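Local coordinates for protein alpha-toxin (Clostridium novyi, PDB 2VK9) that is a clostridial toxin whose catalytic domain belongs to the TcdA/TcdB family, in the GT-A clan, at residues 288-300 against 344-358. Numbering follows the deposited sequence.
Sequences LPGVNLSLFNDIS and ILSFVRNHDINDLIL
The ring of F296 takes F347 over one face, with F347 CD2 3.9 Å above its plane and offset toward the rim. The two rings form an oblique pair, planes at 49°, centroids 5.1 Å apart. At the F296 edge, L356 CD2 reaches CZ at 3.7 Å and V348 CG2 lies near the ring plane; N292 O and L293 O lie in that plane by CD1, on another part of the rim. F347 CG stands anti to its backbone N (chi1 -161°), carrying the ring off helix 338-349 to F296 and to L295, whose CB meets CE2. H351 lies over one face of F347 within the same segment, and its ND1 approaches L295 CD1. Three residues before F347 in the helix, I344 CD1 meets I299 CG2 of the loop at 3.7 Å.

At the other end the evidence is backbone pairing. L358 N donates to G290 O, and N292 N to L356 O, each at 2.7 Å and 172°; they flank V291 and I357, the non-hydrogen-bonded pair of a single antiparallel bridge. N292 ND2 adds a weak bond to D355 O. N292 also centres an inverse gamma turn in this loop, which links strand 280-283 to helix 307-321. F514 lies against V291 and F123 of helix 111-123 against I357.

Directional bonds thus fix the register at the bridge, whereas apolar and aromatic packing, with a weak bond from R343 NH2 to D298 O, joins the loop to helix 338-349.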
loop_
_atom_site.group_PDB
_atom_site.type_symbol
_atom_site.label_atom_id
_atom_site.label_comp_id
_atom_site.label_asym_id
_atom_site.label_seq_id
_atom_site.Cartn_x
_atom_site.Cartn_y
_atom_site.Cartn_z
ATOM N N LEU A 288 -6.041 -5.012 -14.277
ATOM C CA LEU A 288 -7.101 -4.997 -15.258
ATOM C C LEU A 288 -8.229 -5.800 -14.679
ATOM O O LEU A 288 -8.023 -6.508 -13.697
ATOM C CB LEU A 288 -6.613 -5.623 -16.559
ATOM C CG LEU A 288 -5.730 -4.726 -17.429
ATOM C CD1 LEU A 288 -5.039 -5.527 -18.507
ATOM C CD2 LEU A 288 -6.544 -3.618 -18.057
ATOM N N PRO A 289 -9.441 -5.666 -15.242
ATOM C CA PRO A 289 -10.542 -6.516 -14.805
ATOM C C PRO A 289 -10.182 -7.996 -14.807
ATOM O O PRO A 289 -9.345 -8.423 -15.598
ATOM C CB PRO A 289 -11.652 -6.230 -15.821
ATOM C CG PRO A 289 -11.069 -5.336 -16.841
ATOM C CD PRO A 289 -9.870 -4.694 -16.256
ATOM N N GLY A 290 -10.808 -8.755 -13.912
ATOM C CA GLY A 290 -10.516 -10.175 -13.746
ATOM C C GLY A 290 -10.798 -11.016 -14.974
ATOM O O GLY A 290 -11.843 -10.871 -15.607
ATOM N N VAL A 291 -9.852 -11.887 -15.317
ATOM C CA VAL A 291 -10.014 -12.805 -16.446
ATOM C C VAL A 291 -10.391 -14.200 -15.961
ATOM O O VAL A 291 -9.895 -14.677 -14.935
ATOM C CB VAL A 291 -8.757 -12.884 -17.361
ATOM C CG1 VAL A 291 -8.320 -11.496 -17.829
ATOM C CG2 VAL A 291 -7.619 -13.565 -16.654
ATOM N N ASN A 292 -11.270 -14.843 -16.718
ATOM C CA ASN A 292 -11.727 -16.188 -16.419
ATOM C C ASN A 292 -10.692 -17.259 -16.808
ATOM O O ASN A 292 -10.883 -17.986 -17.785
ATOM C CB ASN A 292 -13.034 -16.428 -17.165
ATOM C CG ASN A 292 -13.905 -17.449 -16.497
ATOM O OD1 ASN A 292 -13.420 -18.449 -15.963
ATOM N ND2 ASN A 292 -15.210 -17.209 -16.524
ATOM N N LEU A 293 -9.606 -17.359 -16.042
ATOM C CA LEU A 293 -8.515 -18.286 -16.358
ATOM C C LEU A 293 -8.888 -19.774 -16.311
ATOM O O LEU A 293 -8.250 -20.592 -16.983
ATOM C CB LEU A 293 -7.300 -18.026 -15.466
ATOM C CG LEU A 293 -6.448 -16.789 -15.779
ATOM C CD1 LEU A 293 -5.357 -16.598 -14.736
ATOM C CD2 LEU A 293 -5.856 -16.820 -17.193
ATOM N N SER A 294 -9.914 -20.119 -15.528
ATOM C CA SER A 294 -10.407 -21.498 -15.461
ATOM C C SER A 294 -10.644 -22.113 -16.837
ATOM O O SER A 294 -10.207 -23.232 -17.103
ATOM C CB SER A 294 -11.691 -21.578 -14.638
ATOM O OG SER A 294 -11.381 -21.738 -13.269
ATOM N N LEU A 295 -11.320 -21.374 -17.713
ATOM C CA LEU A 295 -11.702 -21.894 -19.022
ATOM C C LEU A 295 -10.515 -22.450 -19.811
ATOM O O LEU A 295 -10.679 -23.309 -20.677
ATOM C CB LEU A 295 -12.453 -20.820 -19.822
ATOM C CG LEU A 295 -13.716 -20.234 -19.171
ATOM C CD1 LEU A 295 -14.205 -19.009 -19.931
ATOM C CD2 LEU A 295 -14.824 -21.272 -19.061
ATOM N N PHE A 296 -9.318 -21.980 -19.474
ATOM C CA PHE A 296 -8.087 -22.374 -20.164
ATOM C C PHE A 296 -7.345 -23.478 -19.403
ATOM O O PHE A 296 -6.113 -23.582 -19.479
ATOM C CB PHE A 296 -7.180 -21.148 -20.361
ATOM C CG PHE A 296 -7.801 -20.061 -21.198
ATOM C CD1 PHE A 296 -8.763 -19.208 -20.661
ATOM C CD2 PHE A 296 -7.421 -19.885 -22.522
ATOM C CE1 PHE A 296 -9.339 -18.212 -21.433
ATOM C CE2 PHE A 296 -7.992 -18.885 -23.302
ATOM C CZ PHE A 296 -8.956 -18.050 -22.756
ATOM N N ASN A 297 -8.101 -24.295 -18.668
ATOM C CA ASN A 297 -7.531 -25.395 -17.884
ATOM C C ASN A 297 -7.221 -26.648 -18.692
ATOM O O ASN A 297 -6.310 -27.399 -18.345
ATOM C CB ASN A 297 -8.414 -25.732 -16.682
ATOM C CG ASN A 297 -8.109 -24.856 -15.481
ATOM O OD1 ASN A 297 -7.305 -23.921 -15.563
ATOM N ND2 ASN A 297 -8.743 -25.155 -14.357
ATOM N N ASP A 298 -7.974 -26.856 -19.770
ATOM C CA ASP A 298 -7.721 -27.958 -20.698
ATOM C C ASP A 298 -6.675 -27.589 -21.744
ATOM O O ASP A 298 -6.669 -28.144 -22.847
ATOM C CB ASP A 298 -9.018 -28.398 -21.377
ATOM C CG ASP A 298 -10.121 -28.691 -20.381
ATOM O OD1 ASP A 298 -9.804 -29.155 -19.254
ATOM O OD2 ASP A 298 -11.302 -28.447 -20.723
ATOM N N ILE A 299 -5.814 -26.632 -21.400
ATOM C CA ILE A 299 -4.630 -26.309 -22.200
ATOM C C ILE A 299 -3.415 -26.313 -21.269
ATOM O O ILE A 299 -3.294 -25.462 -20.379
ATOM C CB ILE A 299 -4.762 -24.969 -22.973
ATOM C CG1 ILE A 299 -5.929 -25.042 -23.968
ATOM C CG2 ILE A 299 -3.468 -24.666 -23.715
ATOM C CD1 ILE A 299 -6.509 -23.693 -24.394
ATOM N N SER A 300 -2.541 -27.297 -21.474
ATOM C CA SER A 300 -1.392 -27.521 -20.599
ATOM C C SER A 300 -0.267 -26.520 -20.861
ATOM O O SER A 300 0.194 -26.353 -21.988
ATOM C CB SER A 300 -0.894 -28.970 -20.713
ATOM O OG SER A 300 -1.006 -29.460 -22.046
ATOM N N ILE A 344 -4.953 -21.532 -28.128
ATOM C CA ILE A 344 -5.378 -20.381 -27.340
ATOM C C ILE A 344 -6.281 -19.476 -28.183
ATOM O O ILE A 344 -7.427 -19.229 -27.818
ATOM C CB ILE A 344 -4.176 -19.560 -26.816
ATOM C CG1 ILE A 344 -3.154 -20.434 -26.079
ATOM C CG2 ILE A 344 -4.646 -18.442 -25.917
ATOM C CD1 ILE A 344 -3.685 -21.147 -24.846
ATOM N N LEU A 345 -5.753 -19.013 -29.317
ATOM C CA LEU A 345 -6.452 -18.095 -30.213
ATOM C C LEU A 345 -7.787 -18.612 -30.754
ATOM O O LEU A 345 -8.717 -17.836 -30.969
ATOM C CB LEU A 345 -5.548 -17.685 -31.377
ATOM C CG LEU A 345 -4.332 -16.790 -31.112
ATOM C CD1 LEU A 345 -3.981 -16.028 -32.380
ATOM C CD2 LEU A 345 -4.578 -15.805 -29.996
ATOM N N SER A 346 -7.881 -19.918 -30.984
ATOM C CA SER A 346 -9.142 -20.511 -31.416
ATOM C C SER A 346 -10.096 -20.670 -30.234
ATOM O O SER A 346 -11.315 -20.591 -30.403
ATOM C CB SER A 346 -8.915 -21.864 -32.089
ATOM O OG SER A 346 -8.481 -22.813 -31.136
ATOM N N PHE A 347 -9.540 -20.898 -29.045
ATOM C CA PHE A 347 -10.343 -21.002 -27.832
ATOM C C PHE A 347 -10.978 -19.661 -27.495
ATOM O O PHE A 347 -12.141 -19.595 -27.102
ATOM C CB PHE A 347 -9.501 -21.483 -26.655
ATOM C CG PHE A 347 -10.317 -22.038 -25.536
ATOM C CD1 PHE A 347 -10.602 -23.404 -25.484
ATOM C CD2 PHE A 347 -10.831 -21.196 -24.546
ATOM C CE1 PHE A 347 -11.375 -23.935 -24.452
ATOM C CE2 PHE A 347 -11.606 -21.708 -23.508
ATOM C CZ PHE A 347 -11.882 -23.084 -23.460
ATOM N N VAL A 348 -10.194 -18.599 -27.649
ATOM C CA VAL A 348 -10.664 -17.237 -27.456
ATOM C C VAL A 348 -11.804 -16.901 -28.420
ATOM O O VAL A 348 -12.855 -16.433 -27.990
ATOM C CB VAL A 348 -9.505 -16.216 -27.595
ATOM C CG1 VAL A 348 -10.027 -14.783 -27.624
ATOM C CG2 VAL A 348 -8.508 -16.389 -26.456
ATOM N N ARG A 349 -11.613 -17.160 -29.712
ATOM C CA ARG A 349 -12.609 -16.742 -30.706
ATOM C C ARG A 349 -13.926 -17.529 -30.652
ATOM O O ARG A 349 -14.945 -17.066 -31.171
ATOM C CB ARG A 349 -12.029 -16.664 -32.132
ATOM C CG ARG A 349 -11.526 -17.968 -32.723
ATOM C CD ARG A 349 -11.221 -17.828 -34.227
ATOM N NE ARG A 349 -9.993 -18.539 -34.587
ATOM C CZ ARG A 349 -8.788 -17.974 -34.626
ATOM N NH1 ARG A 349 -8.641 -16.685 -34.350
ATOM N NH2 ARG A 349 -7.727 -18.694 -34.945
ATOM N N ASN A 350 -13.910 -18.690 -30.002
ATOM C CA ASN A 350 -15.121 -19.506 -29.852
ATOM C C ASN A 350 -15.862 -19.314 -28.522
ATOM O O ASN A 350 -16.886 -19.953 -28.278
ATOM C CB ASN A 350 -14.799 -20.987 -30.090
ATOM C CG ASN A 350 -14.519 -21.294 -31.553
ATOM O OD1 ASN A 350 -13.512 -21.924 -31.887
ATOM N ND2 ASN A 350 -15.410 -20.838 -32.438
ATOM N N HIS A 351 -15.340 -18.428 -27.677
ATOM C CA HIS A 351 -15.995 -18.060 -26.426
ATOM C C HIS A 351 -16.480 -16.619 -26.456
ATOM O O HIS A 351 -15.866 -15.773 -27.097
ATOM C CB HIS A 351 -15.053 -18.284 -25.245
ATOM C CG HIS A 351 -14.983 -19.711 -24.794
ATOM N ND1 HIS A 351 -15.404 -20.119 -23.544
ATOM C CD2 HIS A 351 -14.558 -20.829 -25.430
ATOM C CE1 HIS A 351 -15.233 -21.424 -23.428
ATOM N NE2 HIS A 351 -14.723 -21.879 -24.558
ATOM N N ASP A 352 -17.591 -16.354 -25.773
ATOM C CA ASP A 352 -18.144 -15.003 -25.661
ATOM C C ASP A 352 -17.212 -14.101 -24.849
ATOM O O ASP A 352 -16.477 -14.577 -23.977
ATOM C CB ASP A 352 -19.546 -15.036 -25.031
ATOM C CG ASP A 352 -20.311 -13.719 -25.213
ATOM O OD1 ASP A 352 -20.116 -12.771 -24.411
ATOM O OD2 ASP A 352 -21.119 -13.632 -26.167
ATOM N N ILE A 353 -17.249 -12.803 -25.144
ATOM C CA ILE A 353 -16.391 -11.812 -24.490
ATOM C C ILE A 353 -16.659 -11.648 -22.987
ATOM O O ILE A 353 -15.731 -11.453 -22.204
ATOM C CB ILE A 353 -16.465 -10.451 -25.221
ATOM C CG1 ILE A 353 -15.173 -9.661 -25.026
ATOM C CG2 ILE A 353 -17.721 -9.654 -24.824
ATOM C CD1 ILE A 353 -14.885 -8.723 -26.205
ATOM N N ASN A 354 -17.932 -11.736 -22.601
ATOM C CA ASN A 354 -18.347 -11.579 -21.208
ATOM C C ASN A 354 -18.194 -12.878 -20.435
ATOM O O ASN A 354 -18.403 -12.942 -19.225
ATOM C CB ASN A 354 -19.783 -11.063 -21.144
ATOM C CG ASN A 354 -19.929 -9.693 -21.775
ATOM O OD1 ASN A 354 -19.239 -8.742 -21.395
ATOM N ND2 ASN A 354 -20.827 -9.585 -22.750
ATOM N N ASP A 355 -17.813 -13.915 -21.158
ATOM C CA ASP A 355 -17.505 -15.187 -20.566
ATOM C C ASP A 355 -16.017 -15.191 -20.184
ATOM O O ASP A 355 -15.593 -15.921 -19.282
ATOM C CB ASP A 355 -17.836 -16.276 -21.584
ATOM C CG ASP A 355 -17.887 -17.663 -20.977
ATOM O OD1 ASP A 355 -17.501 -17.827 -19.791
ATOM O OD2 ASP A 355 -18.309 -18.602 -21.701
ATOM N N LEU A 356 -15.239 -14.343 -20.856
ATOM C CA LEU A 356 -13.787 -14.299 -20.685
ATOM C C LEU A 356 -13.332 -13.288 -19.644
ATOM O O LEU A 356 -12.471 -13.588 -18.817
ATOM C CB LEU A 356 -13.121 -13.982 -22.021
ATOM C CG LEU A 356 -13.155 -15.077 -23.084
ATOM C CD1 LEU A 356 -13.049 -14.465 -24.466
ATOM C CD2 LEU A 356 -12.039 -16.069 -22.840
ATOM N N ILE A 357 -13.901 -12.087 -19.709
ATOM C CA ILE A 357 -13.582 -11.014 -18.774
ATOM C C ILE A 357 -14.727 -10.875 -17.781
ATOM O O ILE A 357 -15.889 -10.795 -18.174
ATOM C CB ILE A 357 -13.362 -9.651 -19.494
ATOM C CG1 ILE A 357 -12.352 -9.763 -20.646
ATOM C CG2 ILE A 357 -12.947 -8.568 -18.503
ATOM C CD1 ILE A 357 -10.969 -10.237 -20.247
ATOM N N LEU A 358 -14.387 -10.842 -16.499
ATOM C CA LEU A 358 -15.380 -10.780 -15.435
ATOM C C LEU A 358 -15.680 -9.328 -15.003
ATOM O O LEU A 358 -14.758 -8.512 -14.883
ATOM C CB LEU A 358 -14.923 -11.640 -14.248
ATOM C CG LEU A 358 -15.235 -13.148 -14.305
ATOM C CD1 LEU A 358 -14.658 -13.845 -15.521
ATOM C CD2 LEU A 358 -14.759 -13.864 -13.054
#